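Neurotoxin (Clostridium botulinum, PDB 2QN0) is the zinc-dependent light-chain protease of botulinum neurotoxin serotype C1, which cleaves the SNARE proteins syntaxin and SNAP-25. Local coordinates at residues Y108-D113 against H233-L238; I114-N119 against Q324-K329; A182-G187 against L294-S299; S190-S195 against H229-A234. One frame throughout, in Å; residues are numbered along the deposited sequence.

Contact 1 (Y108-D113 against H233-L238); sequences YRLSTD and HAMHNL. With ZN (zinc ion), chain B.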
loop_
_atom_site.group_PDB
_atom_site.type_symbol
_atom_site.label_atom_id
_atom_site.label_comp_id
_atom_site.label_asym_id
_atom_site.label_seq_id
_atom_site.Cartn_x
_atom_site.Cartn_y
_atom_site.Cartn_z
ATOM N N TYR A 108 -0.567 -12.009 4.681
ATOM C CA TYR A 108 -1.546 -12.693 5.514
ATOM C C TYR A 108 -2.349 -11.689 6.337
ATOM O O TYR A 108 -3.580 -11.725 6.360
ATOM C CB TYR A 108 -0.848 -13.674 6.458
ATOM C CG TYR A 108 -1.789 -14.312 7.453
ATOM C CD1 TYR A 108 -2.663 -15.328 7.069
ATOM C CD2 TYR A 108 -1.847 -13.858 8.772
ATOM C CE1 TYR A 108 -3.574 -15.878 7.974
ATOM C CE2 TYR A 108 -2.753 -14.398 9.682
ATOM C CZ TYR A 108 -3.613 -15.405 9.275
ATOM O OH TYR A 108 -4.517 -15.932 10.170
ATOM N N ARG A 109 -1.652 -10.789 7.019
ATOM C CA ARG A 109 -2.338 -9.805 7.848
ATOM C C ARG A 109 -3.248 -8.887 7.045
ATOM O O ARG A 109 -4.412 -8.696 7.395
ATOM C CB ARG A 109 -1.319 -8.984 8.642
ATOM C CG ARG A 109 -0.485 -9.843 9.581
ATOM C CD ARG A 109 0.364 -9.012 10.522
ATOM N NE ARG A 109 1.287 -9.861 11.270
ATOM C CZ ARG A 109 2.015 -9.456 12.304
ATOM N NH1 ARG A 109 1.932 -8.203 12.730
ATOM N NH2 ARG A 109 2.839 -10.305 12.904
ATOM N N LEU A 110 -2.726 -8.316 5.966
ATOM C CA LEU A 110 -3.528 -7.419 5.140
ATOM C C LEU A 110 -4.728 -8.096 4.477
ATOM O O LEU A 110 -5.751 -7.456 4.239
ATOM C CB LEU A 110 -2.657 -6.778 4.059
ATOM C CG LEU A 110 -1.673 -5.706 4.537
ATOM C CD1 LEU A 110 -0.808 -5.248 3.370
ATOM C CD2 LEU A 110 -2.448 -4.528 5.118
ATOM N N SER A 111 -4.606 -9.385 4.183
ATOM C CA SER A 111 -5.686 -10.101 3.514
ATOM C C SER A 111 -6.627 -10.828 4.456
ATOM O O SER A 111 -7.645 -11.357 4.014
ATOM C CB SER A 111 -5.106 -11.110 2.516
ATOM O OG SER A 111 -4.449 -12.171 3.186
ATOM N N THR A 112 -6.303 -10.844 5.748
ATOM C CA THR A 112 -7.130 -11.539 6.731
ATOM C C THR A 112 -7.782 -10.630 7.770
ATOM O O THR A 112 -8.987 -10.720 8.000
ATOM C CB THR A 112 -6.307 -12.611 7.471
ATOM O OG1 THR A 112 -5.732 -13.509 6.513
ATOM C CG2 THR A 112 -7.193 -13.397 8.425
ATOM N N ASP A 113 -6.999 -9.770 8.416
ATOM C CA ASP A 113 -7.574 -8.877 9.418
ATOM C C ASP A 113 -8.376 -7.782 8.736
ATOM O O ASP A 113 -8.048 -7.361 7.629
ATOM C CB ASP A 113 -6.485 -8.273 10.311
ATOM C CG ASP A 113 -5.942 -9.275 11.315
ATOM O OD1 ASP A 113 -6.713 -10.161 11.737
ATOM O OD2 ASP A 113 -4.758 -9.177 11.695
ATOM N N HIS A 233 1.983 1.382 4.545
ATOM C CA HIS A 233 0.995 2.416 4.842
ATOM C C HIS A 233 -0.343 1.716 5.070
ATOM O O HIS A 233 -1.101 2.080 5.970
ATOM C CB HIS A 233 0.857 3.405 3.684
ATOM C CG HIS A 233 2.010 4.350 3.557
ATOM N ND1 HIS A 233 2.445 5.136 4.605
ATOM C CD2 HIS A 233 2.802 4.657 2.502
ATOM C CE1 HIS A 233 3.452 5.889 4.199
ATOM N NE2 HIS A 233 3.687 5.616 2.927
ATOM N N ALA A 234 -0.626 0.701 4.253
ATOM C CA ALA A 234 -1.879 -0.048 4.378
ATOM C C ALA A 234 -1.954 -0.760 5.722
ATOM O O ALA A 234 -3.034 -0.882 6.307
ATOM C CB ALA A 234 -2.013 -1.064 3.233
ATOM N N MET A 235 -0.813 -1.244 6.209
ATOM C CA MET A 235 -0.780 -1.911 7.509
ATOM C C MET A 235 -1.149 -0.909 8.601
ATOM O O MET A 235 -1.961 -1.200 9.483
ATOM C CB MET A 235 0.616 -2.480 7.781
ATOM C CG MET A 235 0.920 -3.767 7.035
ATOM S SD MET A 235 0.094 -5.201 7.776
ATOM C CE MET A 235 1.350 -5.758 8.916
ATOM N N HIS A 236 -0.552 0.278 8.542
ATOM C CA HIS A 236 -0.842 1.306 9.535
ATOM C C HIS A 236 -2.325 1.667 9.484
ATOM O O HIS A 236 -2.965 1.841 10.526
ATOM C CB HIS A 236 0.001 2.554 9.265
ATOM C CG HIS A 236 1.473 2.289 9.211
ATOM N ND1 HIS A 236 2.357 3.140 8.585
ATOM C CD2 HIS A 236 2.216 1.272 9.708
ATOM C CE1 HIS A 236 3.582 2.656 8.696
ATOM N NE2 HIS A 236 3.524 1.525 9.374
ATOM N N ASN A 237 -2.869 1.765 8.272
ATOM C CA ASN A 237 -4.279 2.111 8.079
ATOM C C ASN A 237 -5.229 1.023 8.571
ATOM O O ASN A 237 -6.275 1.317 9.145
ATOM C CB ASN A 237 -4.584 2.374 6.598
ATOM C CG ASN A 237 -3.898 3.614 6.063
ATOM O OD1 ASN A 237 -3.595 4.541 6.809
ATOM N ND2 ASN A 237 -3.669 3.643 4.753
ATOM N N LEU A 238 -4.873 -0.229 8.319
ATOM C CA LEU A 238 -5.703 -1.351 8.733
ATOM C C LEU A 238 -5.776 -1.475 10.252
ATOM O O LEU A 238 -6.838 -1.746 10.810
ATOM C CB LEU A 238 -5.152 -2.652 8.145
ATOM C CG LEU A 238 -5.856 -3.943 8.574
ATOM C CD1 LEU A 238 -7.353 -3.849 8.261
ATOM C CD2 LEU A 238 -5.218 -5.131 7.856
HETATM ZN ZN ZN B . 5.172 6.287 1.639
HETATM O O HOH W 1 4.370 6.575 -0.260
#
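Leu-110 of helix 101-112 lies against Met-235 and Leu-238, side chains on one side of helix 223-238. Met-235 can be followed outward from its backbone. CB leads to CG, which passes 3.9 Å from CD2 of Leu-110. SD comes next and sits 3.7 Å from CG of the same leucine, so the thioether lies across the leucine branch point. The chain is bent at chi2 (-76°) and again at chi3, and these turns carry CE past the leucine to the aliphatic part of Arg-109, where CE is 3.8 Å from CD. The extended arginine then leads its guanidinium away to salt bridges with Glu-105 and Glu-353, leaving the methionine with methylenes.

One turn on, Leu-238 uses a different surface. Its CD2 methyl lies 3.9 Å from CD2 of Leu-110. It also reaches O of Arg-109 in the last turn and O of Asp-113 just beyond the helix. No hydrogen bond joins the segments; apart from this methyl on two carbonyls, the groups that meet are apolar. CB of Ala-234 also touches Leu-110, 4.0 Å from its CD2.

The short helical segments run at 47° to each other with axes 10.3 Å apart. Ile-43 of strand 43-46 also touches Leu-110, while His-233, at the start of the second segment, turns off to the zinc ion beside Ala-272 of helix 267-273 and Thr-170 of strand 169-171.

Contact 2 (I114-N119 against Q324-K329); sequences IPFPGN and QKLIRK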
loop_
_atom_site.group_PDB
_atom_site.type_symbol
_atom_site.label_atom_id
_atom_site.label_comp_id
_atom_site.label_asym_id
_atom_site.label_seq_id
_atom_site.Cartn_x
_atom_site.Cartn_y
_atom_site.Cartn_z
ATOM N N ILE A 114 -9.429 -7.320 9.400
ATOM C CA ILE A 114 -10.290 -6.303 8.819
ATOM C C ILE A 114 -10.410 -5.029 9.649
ATOM O O ILE A 114 -10.103 -5.013 10.841
ATOM C CB ILE A 114 -11.722 -6.847 8.630
ATOM C CG1 ILE A 114 -12.350 -7.124 10.000
ATOM C CG2 ILE A 114 -11.691 -8.141 7.818
ATOM C CD1 ILE A 114 -13.862 -7.301 9.963
ATOM N N PRO A 115 -10.842 -3.932 9.012
ATOM C CA PRO A 115 -11.008 -2.669 9.731
ATOM C C PRO A 115 -12.137 -2.898 10.727
ATOM O O PRO A 115 -13.044 -3.688 10.457
ATOM C CB PRO A 115 -11.454 -1.704 8.637
ATOM C CG PRO A 115 -10.790 -2.245 7.414
ATOM C CD PRO A 115 -11.000 -3.734 7.560
ATOM N N PHE A 116 -12.085 -2.245 11.881
ATOM C CA PHE A 116 -13.180 -2.392 12.828
ATOM C C PHE A 116 -14.379 -1.819 12.074
ATOM O O PHE A 116 -14.265 -0.781 11.420
ATOM C CB PHE A 116 -12.938 -1.556 14.084
ATOM C CG PHE A 116 -14.054 -1.647 15.089
ATOM C CD1 PHE A 116 -13.967 -2.521 16.166
ATOM C CD2 PHE A 116 -15.199 -0.872 14.944
ATOM C CE1 PHE A 116 -15.010 -2.622 17.088
ATOM C CE2 PHE A 116 -16.249 -0.966 15.859
ATOM C CZ PHE A 116 -16.151 -1.843 16.931
ATOM N N PRO A 117 -15.541 -2.486 12.144
ATOM C CA PRO A 117 -16.708 -1.961 11.430
ATOM C C PRO A 117 -17.319 -0.733 12.098
ATOM O O PRO A 117 -18.288 -0.838 12.852
ATOM C CB PRO A 117 -17.661 -3.157 11.403
ATOM C CG PRO A 117 -17.343 -3.862 12.678
ATOM C CD PRO A 117 -15.828 -3.806 12.731
ATOM N N GLY A 118 -16.738 0.428 11.817
ATOM C CA GLY A 118 -17.238 1.663 12.387
ATOM C C GLY A 118 -16.215 2.778 12.397
ATOM O O GLY A 118 -15.070 2.599 11.972
ATOM N N ASN A 119 -16.641 3.950 12.857
ATOM C CA ASN A 119 -15.755 5.099 12.966
ATOM C C ASN A 119 -16.128 5.884 14.220
ATOM O O ASN A 119 -16.931 5.418 15.030
ATOM C CB ASN A 119 -15.836 5.997 11.720
ATOM C CG ASN A 119 -17.215 6.586 11.499
ATOM O OD1 ASN A 119 -18.026 6.675 12.421
ATOM N ND2 ASN A 119 -17.479 7.014 10.268
ATOM N N GLN A 324 -14.917 -11.923 17.866
ATOM C CA GLN A 324 -13.757 -12.800 18.002
ATOM C C GLN A 324 -12.652 -12.469 17.001
ATOM O O GLN A 324 -11.468 -12.506 17.338
ATOM C CB GLN A 324 -14.174 -14.262 17.839
ATOM C CG GLN A 324 -15.035 -14.778 18.979
ATOM C CD GLN A 324 -14.360 -14.614 20.331
ATOM O OE1 GLN A 324 -13.231 -15.063 20.530
ATOM N NE2 GLN A 324 -15.050 -13.970 21.266
ATOM N N LYS A 325 -13.036 -12.154 15.768
ATOM C CA LYS A 325 -12.054 -11.813 14.742
ATOM C C LYS A 325 -11.298 -10.542 15.121
ATOM O O LYS A 325 -10.079 -10.455 14.950
ATOM C CB LYS A 325 -12.742 -11.614 13.385
ATOM C CG LYS A 325 -13.265 -12.902 12.760
ATOM C CD LYS A 325 -13.850 -12.659 11.371
ATOM C CE LYS A 325 -14.292 -13.974 10.731
ATOM N NZ LYS A 325 -14.857 -13.784 9.365
ATOM N N LEU A 326 -12.024 -9.558 15.639
ATOM C CA LEU A 326 -11.408 -8.296 16.032
ATOM C C LEU A 326 -10.540 -8.459 17.280
ATOM O O LEU A 326 -9.510 -7.798 17.416
ATOM C CB LEU A 326 -12.493 -7.239 16.237
ATOM C CG LEU A 326 -13.224 -6.920 14.925
ATOM C CD1 LEU A 326 -14.520 -6.178 15.195
ATOM C CD2 LEU A 326 -12.308 -6.098 14.025
ATOM N N ILE A 327 -10.948 -9.343 18.186
ATOM C CA ILE A 327 -10.158 -9.601 19.386
ATOM C C ILE A 327 -8.795 -10.146 18.954
ATOM O O ILE A 327 -7.760 -9.758 19.497
ATOM C CB ILE A 327 -10.858 -10.630 20.308
ATOM C CG1 ILE A 327 -12.073 -9.977 20.975
ATOM C CG2 ILE A 327 -9.871 -11.161 21.345
ATOM C CD1 ILE A 327 -12.957 -10.945 21.746
ATOM N N ARG A 328 -8.795 -11.038 17.963
ATOM C CA ARG A 328 -7.547 -11.607 17.462
ATOM C C ARG A 328 -6.706 -10.554 16.735
ATOM O O ARG A 328 -5.483 -10.526 16.871
ATOM C CB ARG A 328 -7.820 -12.779 16.511
ATOM C CG ARG A 328 -8.345 -14.042 17.190
ATOM C CD ARG A 328 -8.284 -15.244 16.247
ATOM N NE ARG A 328 -9.220 -15.147 15.126
ATOM C CZ ARG A 328 -10.501 -15.500 15.180
ATOM N NH1 ARG A 328 -11.018 -15.979 16.304
ATOM N NH2 ARG A 328 -11.268 -15.383 14.103
ATOM N N LYS A 329 -7.362 -9.698 15.958
ATOM C CA LYS A 329 -6.671 -8.644 15.216
ATOM C C LYS A 329 -5.839 -7.751 16.138
ATOM O O LYS A 329 -4.642 -7.553 15.927
ATOM C CB LYS A 329 -7.686 -7.761 14.484
ATOM C CG LYS A 329 -7.085 -6.495 13.873
ATOM C CD LYS A 329 -8.163 -5.579 13.310
ATOM C CE LYS A 329 -7.560 -4.289 12.758
ATOM N NZ LYS A 329 -8.617 -3.307 12.372
HETATM O O HOH W 2 -9.925 -9.019 11.775
#
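Ile-114 to Asn-119 form an irregular strip beside helix 319-330, nearest at Phe-116 and Leu-326 with CA atoms 6.9 Å apart, and an inverse gamma turn centred on Pro-117 bends the strip. Leu-326 lays its two methyls along it. CD1 lies 3.7 Å from ring atom CD of Pro-117 and 3.8 Å from CD1 of Phe-116, whose side chain runs at about a right angle to the leucine. CD2 turns to the start of the loop, 4.2 Å from CG1 of Ile-114, and also nears CA of Phe-116.

This loop links helix 101-112 to strand 126-128 of the zinc protease fold, and Phe-127 of that strand meets the Phe-116 ring edge-to-face while Leu-304 of helix 283-304 touches both Phe-116 and Leu-326.

The polar element is Lys-329. Its CG stands opposite the backbone N (chi1 170°) and the rest of the chain is fully extended, which carries NZ to O of Ile-114, a 2.7 Å hydrogen bond. The ammonium is tilted 32° from the carbonyl plane. Carbonyl O of Leu-238 also accepts from this nitrogen, so two backbone oxygens grip the buried ammonium. Nearby, water 2 accepts from N of Ile-114 at 3.0 Å.

Contact 3 (A182-G187 against L294-S299); sequences AQEGFG and LDYYRS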
loop_
_atom_site.group_PDB
_atom_site.type_symbol
_atom_site.label_atom_id
_atom_site.label_comp_id
_atom_site.label_asym_id
_atom_site.label_seq_id
_atom_site.Cartn_x
_atom_site.Cartn_y
_atom_site.Cartn_z
ATOM N N ALA A 182 -8.657 5.519 10.170
ATOM C CA ALA A 182 -7.339 4.890 10.061
ATOM C C ALA A 182 -6.352 5.432 11.092
ATOM O O ALA A 182 -5.321 4.816 11.358
ATOM C CB ALA A 182 -6.772 5.102 8.659
ATOM N N GLN A 183 -6.671 6.589 11.662
ATOM C CA GLN A 183 -5.807 7.227 12.656
ATOM C C GLN A 183 -6.382 7.065 14.059
ATOM O O GLN A 183 -5.827 7.595 15.026
ATOM C CB GLN A 183 -5.687 8.728 12.355
ATOM C CG GLN A 183 -5.267 9.055 10.930
ATOM C CD GLN A 183 -5.402 10.532 10.592
ATOM O OE1 GLN A 183 -6.005 11.308 11.338
ATOM N NE2 GLN A 183 -4.850 10.925 9.454
ATOM N N GLU A 184 -7.475 6.314 14.174
ATOM C CA GLU A 184 -8.148 6.162 15.460
ATOM C C GLU A 184 -8.444 4.739 15.932
ATOM O O GLU A 184 -9.497 4.485 16.518
ATOM C CB GLU A 184 -9.448 6.970 15.418
ATOM C CG GLU A 184 -9.236 8.467 15.222
ATOM C CD GLU A 184 -10.505 9.196 14.813
ATOM O OE1 GLU A 184 -11.607 8.720 15.155
ATOM O OE2 GLU A 184 -10.402 10.255 14.159
ATOM N N GLY A 185 -7.516 3.820 15.683
ATOM C CA GLY A 185 -7.695 2.442 16.110
ATOM C C GLY A 185 -8.602 1.562 15.261
ATOM O O GLY A 185 -8.335 0.371 15.099
ATOM N N PHE A 186 -9.671 2.135 14.720
ATOM C CA PHE A 186 -10.608 1.358 13.901
ATOM C C PHE A 186 -9.934 0.777 12.666
ATOM O O PHE A 186 -10.041 -0.416 12.375
ATOM C CB PHE A 186 -11.754 2.236 13.399
ATOM C CG PHE A 186 -12.518 2.934 14.484
ATOM C CD1 PHE A 186 -13.400 2.232 15.297
ATOM C CD2 PHE A 186 -12.363 4.303 14.682
ATOM C CE1 PHE A 186 -14.122 2.886 16.295
ATOM C CE2 PHE A 186 -13.081 4.964 15.676
ATOM C CZ PHE A 186 -13.962 4.253 16.483
ATOM N N GLY A 187 -9.247 1.647 11.939
ATOM C CA GLY A 187 -8.625 1.236 10.700
ATOM C C GLY A 187 -9.683 1.492 9.642
ATOM O O GLY A 187 -10.826 1.813 9.982
ATOM N N LEU A 294 -2.769 3.451 21.814
ATOM C CA LEU A 294 -3.208 2.573 22.895
ATOM C C LEU A 294 -4.564 3.027 23.436
ATOM O O LEU A 294 -5.431 2.195 23.716
ATOM C CB LEU A 294 -2.168 2.546 24.023
ATOM C CG LEU A 294 -2.505 1.694 25.254
ATOM C CD1 LEU A 294 -2.815 0.257 24.843
ATOM C CD2 LEU A 294 -1.335 1.730 26.219
ATOM N N ASP A 295 -4.759 4.335 23.576
ATOM C CA ASP A 295 -6.037 4.841 24.076
ATOM C C ASP A 295 -7.159 4.533 23.098
ATOM O O ASP A 295 -8.280 4.227 23.508
ATOM C CB ASP A 295 -5.987 6.352 24.327
ATOM C CG ASP A 295 -5.215 6.708 25.585
ATOM O OD1 ASP A 295 -5.304 5.948 26.573
ATOM O OD2 ASP A 295 -4.534 7.756 25.590
ATOM N N TYR A 296 -6.869 4.621 21.803
ATOM C CA TYR A 296 -7.884 4.309 20.804
ATOM C C TYR A 296 -8.207 2.818 20.874
ATOM O O TYR A 296 -9.351 2.414 20.661
ATOM C CB TYR A 296 -7.402 4.681 19.395
ATOM C CG TYR A 296 -7.522 6.155 19.070
ATOM C CD1 TYR A 296 -8.750 6.812 19.161
ATOM C CD2 TYR A 296 -6.416 6.886 18.637
ATOM C CE1 TYR A 296 -8.872 8.164 18.825
ATOM C CE2 TYR A 296 -6.526 8.234 18.298
ATOM C CZ TYR A 296 -7.754 8.866 18.393
ATOM O OH TYR A 296 -7.865 10.195 18.052
ATOM N N TYR A 297 -7.201 2.002 21.174
ATOM C CA TYR A 297 -7.406 0.561 21.285
ATOM C C TYR A 297 -8.267 0.247 22.504
ATOM O O TYR A 297 -9.102 -0.655 22.467
ATOM C CB TYR A 297 -6.063 -0.175 21.387
ATOM C CG TYR A 297 -5.448 -0.542 20.047
ATOM C CD1 TYR A 297 -5.606 0.288 18.931
ATOM C CD2 TYR A 297 -4.704 -1.714 19.898
ATOM C CE1 TYR A 297 -5.036 -0.049 17.694
ATOM C CE2 TYR A 297 -4.126 -2.055 18.669
ATOM C CZ TYR A 297 -4.298 -1.218 17.575
ATOM O OH TYR A 297 -3.728 -1.552 16.367
ATOM N N ARG A 298 -8.063 0.988 23.591
ATOM C CA ARG A 298 -8.854 0.769 24.796
ATOM C C ARG A 298 -10.311 1.092 24.499
ATOM O O ARG A 298 -11.216 0.407 24.977
ATOM C CB ARG A 298 -8.346 1.649 25.944
ATOM C CG ARG A 298 -7.002 1.211 26.501
ATOM C CD ARG A 298 -6.525 2.154 27.601
ATOM N NE ARG A 298 -5.195 1.796 28.091
ATOM C CZ ARG A 298 -4.921 0.698 28.788
ATOM N NH1 ARG A 298 -5.885 -0.164 29.090
ATOM N NH2 ARG A 298 -3.677 0.457 29.183
ATOM N N SER A 299 -10.537 2.137 23.710
ATOM C CA SER A 299 -11.893 2.523 23.349
ATOM C C SER A 299 -12.536 1.422 22.498
ATOM O O SER A 299 -13.738 1.171 22.602
ATOM C CB SER A 299 -11.883 3.847 22.584
ATOM O OG SER A 299 -13.201 4.267 22.279
HETATM O O HOH W 3 -11.022 3.891 18.899
#
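The ring of Tyr-296 presents one face to the backbone of Glu-184. CA of Glu-184 stands over its centre, 3.6 Å from the centroid and 8° off the ring normal, a CH-pi contact of nearly ideal direction. Around that point the glutamate follows the ring outward: its CB lies 3.7 Å from CE1, and CG is 3.5 Å from CZ. The carboxylate plane is only 19° from that of the ring, although the two side chains run obliquely to each other. O of Gln-183 comes within 3.4 Å of CE2 from an oblique direction. Tyr-297 behaves differently, offering Gly-185 CA an edge near the plane of its ring, at 4.0 Å from CE1.

Glu-184 has CG opposite its carbonyl carbon (chi1 -62°) and is extended beyond it, which lays the methylenes along the phenol and sends OE2 on to a hydrogen bond with Thr-179 OG1. Gly-185, with positive phi, brings its backbone close to Tyr-296, its N lying 3.8 Å from CB of the tyrosine. Here the loop between strands 169-171 and 190-193 rests on helix 283-304. The hydroxyl of Tyr-297 bonds to O of Tyr-239, and its ring meets those of Tyr-330 and Phe-347 edge-to-face.

No direct hydrogen bond crosses between the segments. Water 3 supplies a polar link, donating to O of Glu-184 at 2.9 Å and to O of Tyr-296 at 2.8 Å. The aromatic face can thus take the loop backbone without a direct polar bond, because a carbonyl oxygen on each side receives its proton from the same water.

Contact 4 (S190-S195 against H229-A234); sequences SIISIS and HELNHA. With ZN (zinc ion), chain B.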
loop_
_atom_site.group_PDB
_atom_site.type_symbol
_atom_site.label_atom_id
_atom_site.label_comp_id
_atom_site.label_asym_id
_atom_site.label_seq_id
_atom_site.Cartn_x
_atom_site.Cartn_y
_atom_site.Cartn_z
ATOM N N SER A 190 -8.058 0.733 2.503
ATOM C CA SER A 190 -6.996 1.513 1.871
ATOM C C SER A 190 -6.990 1.278 0.367
ATOM O O SER A 190 -7.259 0.174 -0.092
ATOM C CB SER A 190 -5.613 1.101 2.395
ATOM O OG SER A 190 -5.398 1.479 3.743
ATOM N N ILE A 191 -6.691 2.325 -0.391
ATOM C CA ILE A 191 -6.557 2.198 -1.836
ATOM C C ILE A 191 -5.120 2.599 -2.129
ATOM O O ILE A 191 -4.674 3.679 -1.735
ATOM C CB ILE A 191 -7.515 3.126 -2.617
ATOM C CG1 ILE A 191 -8.953 2.606 -2.490
ATOM C CG2 ILE A 191 -7.093 3.184 -4.091
ATOM C CD1 ILE A 191 -9.980 3.401 -3.284
ATOM N N ILE A 192 -4.390 1.704 -2.783
ATOM C CA ILE A 192 -3.001 1.943 -3.148
ATOM C C ILE A 192 -2.946 2.147 -4.661
ATOM O O ILE A 192 -3.304 1.244 -5.413
ATOM C CB ILE A 192 -2.112 0.723 -2.793
ATOM C CG1 ILE A 192 -2.062 0.529 -1.273
ATOM C CG2 ILE A 192 -0.703 0.919 -3.359
ATOM C CD1 ILE A 192 -1.285 -0.714 -0.835
ATOM N N SER A 193 -2.513 3.328 -5.099
ATOM C CA SER A 193 -2.407 3.635 -6.531
ATOM C C SER A 193 -0.922 3.593 -6.858
ATOM O O SER A 193 -0.127 4.364 -6.307
ATOM C CB SER A 193 -3.002 5.011 -6.816
ATOM O OG SER A 193 -4.364 5.035 -6.423
ATOM N N ILE A 194 -0.547 2.715 -7.784
ATOM C CA ILE A 194 0.864 2.516 -8.058
ATOM C C ILE A 194 1.150 1.754 -9.351
ATOM O O ILE A 194 0.264 1.119 -9.924
ATOM C CB ILE A 194 1.436 1.681 -6.891
ATOM C CG1 ILE A 194 2.947 1.500 -7.001
ATOM C CG2 ILE A 194 0.747 0.310 -6.885
ATOM C CD1 ILE A 194 3.528 0.730 -5.821
ATOM N N SER A 195 2.399 1.841 -9.798
ATOM C CA SER A 195 2.882 1.086 -10.949
ATOM C C SER A 195 4.337 0.793 -10.611
ATOM O O SER A 195 5.229 1.571 -10.937
ATOM C CB SER A 195 2.808 1.874 -12.250
ATOM O OG SER A 195 3.229 1.029 -13.312
ATOM N N HIS A 229 6.482 -0.919 0.337
ATOM C CA HIS A 229 6.491 0.355 1.052
ATOM C C HIS A 229 5.045 0.828 1.215
ATOM O O HIS A 229 4.638 1.236 2.308
ATOM C CB HIS A 229 7.298 1.402 0.277
ATOM C CG HIS A 229 7.206 2.782 0.851
ATOM N ND1 HIS A 229 8.224 3.353 1.585
ATOM C CD2 HIS A 229 6.213 3.702 0.805
ATOM C CE1 HIS A 229 7.864 4.567 1.962
ATOM N NE2 HIS A 229 6.649 4.802 1.503
ATOM N N GLU A 230 4.260 0.770 0.139
ATOM C CA GLU A 230 2.864 1.192 0.221
ATOM C C GLU A 230 2.057 0.222 1.084
ATOM O O GLU A 230 1.121 0.632 1.773
ATOM C CB GLU A 230 2.228 1.295 -1.177
ATOM C CG GLU A 230 2.832 2.375 -2.090
ATOM C CD GLU A 230 2.933 3.748 -1.430
ATOM O OE1 GLU A 230 1.962 4.187 -0.772
ATOM O OE2 GLU A 230 3.986 4.399 -1.587
ATOM N N LEU A 231 2.408 -1.061 1.054
ATOM C CA LEU A 231 1.694 -2.035 1.880
ATOM C C LEU A 231 1.903 -1.694 3.360
ATOM O O LEU A 231 1.075 -2.030 4.207
ATOM C CB LEU A 231 2.172 -3.465 1.587
ATOM C CG LEU A 231 1.830 -4.003 0.185
ATOM C CD1 LEU A 231 2.352 -5.435 0.047
ATOM C CD2 LEU A 231 0.315 -3.972 -0.035
ATOM N N ASN A 232 3.011 -1.026 3.673
ATOM C CA ASN A 232 3.260 -0.630 5.060
ATOM C C ASN A 232 2.263 0.453 5.455
ATOM O O ASN A 232 1.765 0.461 6.582
ATOM C CB ASN A 232 4.694 -0.130 5.240
ATOM C CG ASN A 232 5.709 -1.247 5.112
ATOM O OD1 ASN A 232 5.370 -2.422 5.262
ATOM N ND2 ASN A 232 6.961 -0.890 4.849
ATOM N N HIS A 233 1.983 1.382 4.545
ATOM C CA HIS A 233 0.995 2.416 4.842
ATOM C C HIS A 233 -0.343 1.716 5.070
ATOM O O HIS A 233 -1.101 2.080 5.970
ATOM C CB HIS A 233 0.857 3.405 3.684
ATOM C CG HIS A 233 2.010 4.350 3.557
ATOM N ND1 HIS A 233 2.445 5.136 4.605
ATOM C CD2 HIS A 233 2.802 4.657 2.502
ATOM C CE1 HIS A 233 3.452 5.889 4.199
ATOM N NE2 HIS A 233 3.687 5.616 2.927
ATOM N N ALA A 234 -0.626 0.701 4.253
ATOM C CA ALA A 234 -1.879 -0.048 4.378
ATOM C C ALA A 234 -1.954 -0.760 5.722
ATOM O O ALA A 234 -3.034 -0.882 6.307
ATOM C CB ALA A 234 -2.013 -1.064 3.233
HETATM ZN ZN ZN B . 5.172 6.287 1.639
HETATM O O HOH W 4 -5.497 -0.870 4.743
HETATM O O HOH W 1 4.370 6.575 -0.260
#
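Ile-192 packs tightly against the zinc-binding helix. Its CG2 lies 3.7 Å from CB of Glu-230. CD1 comes 3.7 Å from CD2 of Leu-231, the two side chains crossing at about a right angle, and also touches CB of Ala-234 and brushes Glu-230. CG1 stands opposite the carbonyl carbon of Ile-192 (chi1 -65°), which directs CD1 toward Leu-231. Ile-194 adds a looser touch, its CD1 4.1 Å from CG of Glu-230. Strand 190-193 runs nearly antiparallel to the short helical segment, at 164° with the axes 9.0 Å apart.

At the other end the packing gives way to water. Ser-190 OG approaches the helix no nearer than 3.9 Å, at CA of Ala-234. Water 4 bridges the gap, lying 2.6 Å from that hydroxyl and donating to O of Ala-234, while Asn-237 ND2 also hydrogen-bonds to the serine.

Helix 223-238 carries an HExxH motif. NE2 of His-229 and NE2 of His-233 bind the zinc ion, with Glu-269 and water 1 completing the site; His-229 ND1 is held by Glu-360. Glu-230 is bent at chi2 (-50°), and its OE2 accepts a 2.6 Å hydrogen bond from the zinc-bound water, while OE1 bonds to Thr-170 OG1. Isoleucines from the strand thus pack on the glutamate's methylenes as its two oxygens face a strand hydroxyl and the metal water, an arrangement consistent with the role of general base given to the glutamate of the HExxH motif in related zinc proteases.

How the contacts relate
Contacts 1 and 4 use overlapping parts of helix 223-238, centres 10 Å apart; Leu-110 CD1 of contact 1 also packs on Leu-231 CD2 of contact 4 at 3.8 Å. Both include His-233 and so reach the zinc ion; contact 4 adds His-229, and contact 1 carries the helix on from there. Contact 2 follows contact 1 directly along 108-119, and Leu-238 CD1 packs on Ile-114 C at 3.6 Å where they meet. Contact 3 joins contact 2 where Phe-116 N lies 2.8 Å from Phe-186 O. Contacts 2 and 3 lie farther from the metal, although the side chain of Gln-183 in contact 3 is about 14 Å from the zinc ion.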